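Local coordinates for protein glycosyl hydrolase family 26 (Bacteroides ovatus, PDB 4ZXO) that probably hydrolyses internal beta-mannosidic linkages of galactomannan, as a beta-mannanase of glycoside hydrolase family 26, at residues N18-G26 with K292-V300. Residues are numbered along the deposited sequence; the frame is centred on the assembly and turned at random. Where two conformers were deposited one is given.
Sequences NLKQAERKG and KYPLSYVLV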
# COMPACT_ATOMS: atom_id res chain seq x y z
N ASN A 18 11.26 9.27 8.57
CA ASN A 18 12.14 8.18 8.19
C ASN A 18 11.89 7.74 6.74
O ASN A 18 12.86 7.42 6.01
CB ASN A 18 12.00 7.03 9.21
CG ASN A 18 12.78 7.35 10.49
OD1 ASN A 18 14.00 7.55 10.42
ND2 ASN A 18 12.11 7.50 11.60
N LEU A 19 10.64 7.79 6.26
CA LEU A 19 10.39 7.51 4.83
C LEU A 19 11.12 8.53 3.96
O LEU A 19 11.65 8.19 2.89
CB LEU A 19 8.89 7.55 4.53
CG LEU A 19 8.11 6.41 5.21
CD1 LEU A 19 6.61 6.51 4.85
CD2 LEU A 19 8.67 5.04 4.82
N LYS A 20 11.23 9.76 4.47
CA LYS A 20 11.90 10.82 3.72
C LYS A 20 13.42 10.68 3.68
O LYS A 20 14.06 11.40 2.93
CB LYS A 20 11.52 12.20 4.27
CG LYS A 20 10.12 12.59 3.85
CD LYS A 20 9.70 13.83 4.63
CE LYS A 20 8.25 14.25 4.22
NZ LYS A 20 7.92 15.09 2.94
N GLN A 21 14.02 9.78 4.44
CA GLN A 21 15.47 9.62 4.30
C GLN A 21 15.80 8.29 3.63
O GLN A 21 16.89 7.76 3.76
CB GLN A 21 16.20 9.75 5.63
CG GLN A 21 15.82 8.78 6.66
CD GLN A 21 16.68 8.96 7.91
OE1 GLN A 21 17.71 9.66 7.87
NE2 GLN A 21 16.26 8.35 9.03
N ALA A 22 14.87 7.80 2.82
CA ALA A 22 15.09 6.60 2.02
C ALA A 22 16.39 6.57 1.23
O ALA A 22 17.00 5.52 1.09
CB ALA A 22 13.93 6.42 1.05
N GLU A 23 16.79 7.71 0.66
CA GLU A 23 17.99 7.71 -0.16
C GLU A 23 19.18 7.23 0.69
O GLU A 23 20.09 6.51 0.19
CB GLU A 23 18.22 9.10 -0.74
CG GLU A 23 19.38 9.14 -1.70
CD GLU A 23 19.23 10.27 -2.68
OE1 GLU A 23 18.94 11.39 -2.23
OE2 GLU A 23 19.37 10.01 -3.90
N ARG A 24 19.16 7.57 1.98
CA ARG A 24 20.28 7.24 2.88
C ARG A 24 20.14 5.83 3.45
O ARG A 24 21.11 5.17 3.76
CB ARG A 24 20.33 8.25 4.03
CG ARG A 24 20.87 9.65 3.64
CD ARG A 24 21.03 10.60 4.87
NE ARG A 24 21.83 9.97 5.94
CZ ARG A 24 23.13 10.21 6.22
NH1 ARG A 24 23.82 11.18 5.60
NH2 ARG A 24 23.72 9.46 7.18
N LYS A 25 18.92 5.38 3.65
CA LYS A 25 18.71 4.16 4.46
C LYS A 25 18.47 2.92 3.62
O LYS A 25 18.76 1.82 4.06
CB LYS A 25 17.51 4.34 5.41
CG LYS A 25 17.61 5.52 6.41
CD LYS A 25 18.73 5.32 7.42
CE LYS A 25 18.34 4.30 8.46
NZ LYS A 25 19.42 4.24 9.55
N GLY A 26 17.84 3.09 2.45
CA GLY A 26 17.52 1.92 1.62
C GLY A 26 16.02 1.81 1.44
O GLY A 26 15.27 2.72 1.82
N LYS A 292 17.96 2.12 -8.58
CA LYS A 292 18.33 3.40 -9.19
C LYS A 292 17.49 4.57 -8.65
O LYS A 292 17.70 5.72 -9.04
CB LYS A 292 18.17 3.32 -10.71
CG LYS A 292 18.96 2.21 -11.41
CD LYS A 292 18.95 2.38 -12.88
CE LYS A 292 17.60 2.20 -13.49
NZ LYS A 292 17.70 2.48 -14.99
N TYR A 293 16.53 4.29 -7.78
CA TYR A 293 15.56 5.31 -7.37
C TYR A 293 15.44 5.32 -5.87
O TYR A 293 15.55 4.29 -5.24
CB TYR A 293 14.18 5.02 -7.99
CG TYR A 293 14.22 4.95 -9.49
CD1 TYR A 293 14.17 6.13 -10.27
CD2 TYR A 293 14.33 3.73 -10.15
CE1 TYR A 293 14.22 6.07 -11.62
CE2 TYR A 293 14.42 3.69 -11.52
CZ TYR A 293 14.32 4.83 -12.25
OH TYR A 293 14.39 4.80 -13.64
N PRO A 294 15.15 6.50 -5.31
CA PRO A 294 15.11 6.66 -3.84
C PRO A 294 13.81 6.18 -3.22
O PRO A 294 13.12 6.92 -2.54
CB PRO A 294 15.29 8.17 -3.63
CG PRO A 294 14.68 8.78 -4.95
CD PRO A 294 14.97 7.78 -6.05
N LEU A 295 13.47 4.93 -3.48
CA LEU A 295 12.21 4.42 -2.98
C LEU A 295 12.25 4.23 -1.48
O LEU A 295 13.23 3.69 -0.92
CB LEU A 295 11.89 3.06 -3.58
CG LEU A 295 11.79 3.04 -5.10
CD1 LEU A 295 11.32 1.63 -5.51
CD2 LEU A 295 10.79 4.03 -5.59
N SER A 296 11.14 4.58 -0.80
CA SER A 296 11.06 4.28 0.63
C SER A 296 10.70 2.83 0.89
O SER A 296 11.10 2.27 1.91
CB SER A 296 10.03 5.15 1.32
OG SER A 296 10.37 6.51 1.18
N TYR A 297 9.89 2.25 -0.02
CA TYR A 297 9.56 0.85 0.10
C TYR A 297 9.08 0.31 -1.25
O TYR A 297 8.77 1.09 -2.17
CB TYR A 297 8.51 0.57 1.20
CG TYR A 297 7.14 1.24 1.09
CD1 TYR A 297 6.02 0.59 0.54
CD2 TYR A 297 6.99 2.55 1.56
CE1 TYR A 297 4.75 1.25 0.52
CE2 TYR A 297 5.79 3.19 1.55
CZ TYR A 297 4.68 2.56 1.04
OH TYR A 297 3.51 3.31 1.03
N VAL A 298 9.11 -1.02 -1.36
CA VAL A 298 8.61 -1.74 -2.53
C VAL A 298 7.79 -2.89 -1.99
O VAL A 298 8.30 -3.64 -1.12
CB VAL A 298 9.75 -2.30 -3.45
CG1 VAL A 298 10.73 -3.15 -2.73
CG2 VAL A 298 9.16 -3.12 -4.63
N LEU A 299 6.57 -3.06 -2.48
CA LEU A 299 5.70 -4.06 -1.90
C LEU A 299 5.21 -4.99 -2.98
O LEU A 299 4.72 -4.53 -4.01
CB LEU A 299 4.50 -3.37 -1.22
CG LEU A 299 3.60 -4.40 -0.50
CD1 LEU A 299 3.28 -4.00 0.94
CD2 LEU A 299 2.35 -4.60 -1.31
N VAL A 300 5.33 -6.29 -2.75
CA VAL A 300 4.78 -7.26 -3.72
C VAL A 300 3.48 -7.84 -3.16
O VAL A 300 3.23 -7.89 -1.92
CB VAL A 300 5.76 -8.41 -4.04
CG1 VAL A 300 7.07 -7.84 -4.62
CG2 VAL A 300 5.98 -9.33 -2.86
O HOH W 1 15.98 4.22 -1.22
O HOH W 2 13.18 3.25 3.51
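Ser296, in the conformer described here of two deposited, donates a hydrogen bond from OG to Leu19 O, 2.7 Å away. Its chi1 of -60° places OG beside its own backbone N, turned to Leu19 O. The donor sits 36° above the plane of that carbonyl, not on a lone pair. Ala22 N reaches the same oxygen from the opposite face and closes the type I turn Leu19-Ala22, which leads into helix 22-25. In this conformer Leu19 O thus has two donors. The side chain of Leu19 runs alongside the serine, its CD2 3.8 Å from Ser296 CB. The same methyl lies obliquely to the ring of Tyr297. Ala22 points its CB toward the segment 292-300, 3.4 Å from Leu295 O and 3.6 Å from Ser296 OG. At the more open margin, Glu23 CB meets Pro294 CB at 4.2 Å. Two waters bridge the backbones: one donates to Ala22 O and Leu295 O, the other to Gly26 O and Ser296 O. Pro265 packs on both Leu19 and Ser296. The contact seats the N-terminal helices against residues 294-297, where the chain turns a corner at Ser296. Beyond it, strands 295-300 and 27-32 close the parallel barrel of a TIM-barrel glycosidase.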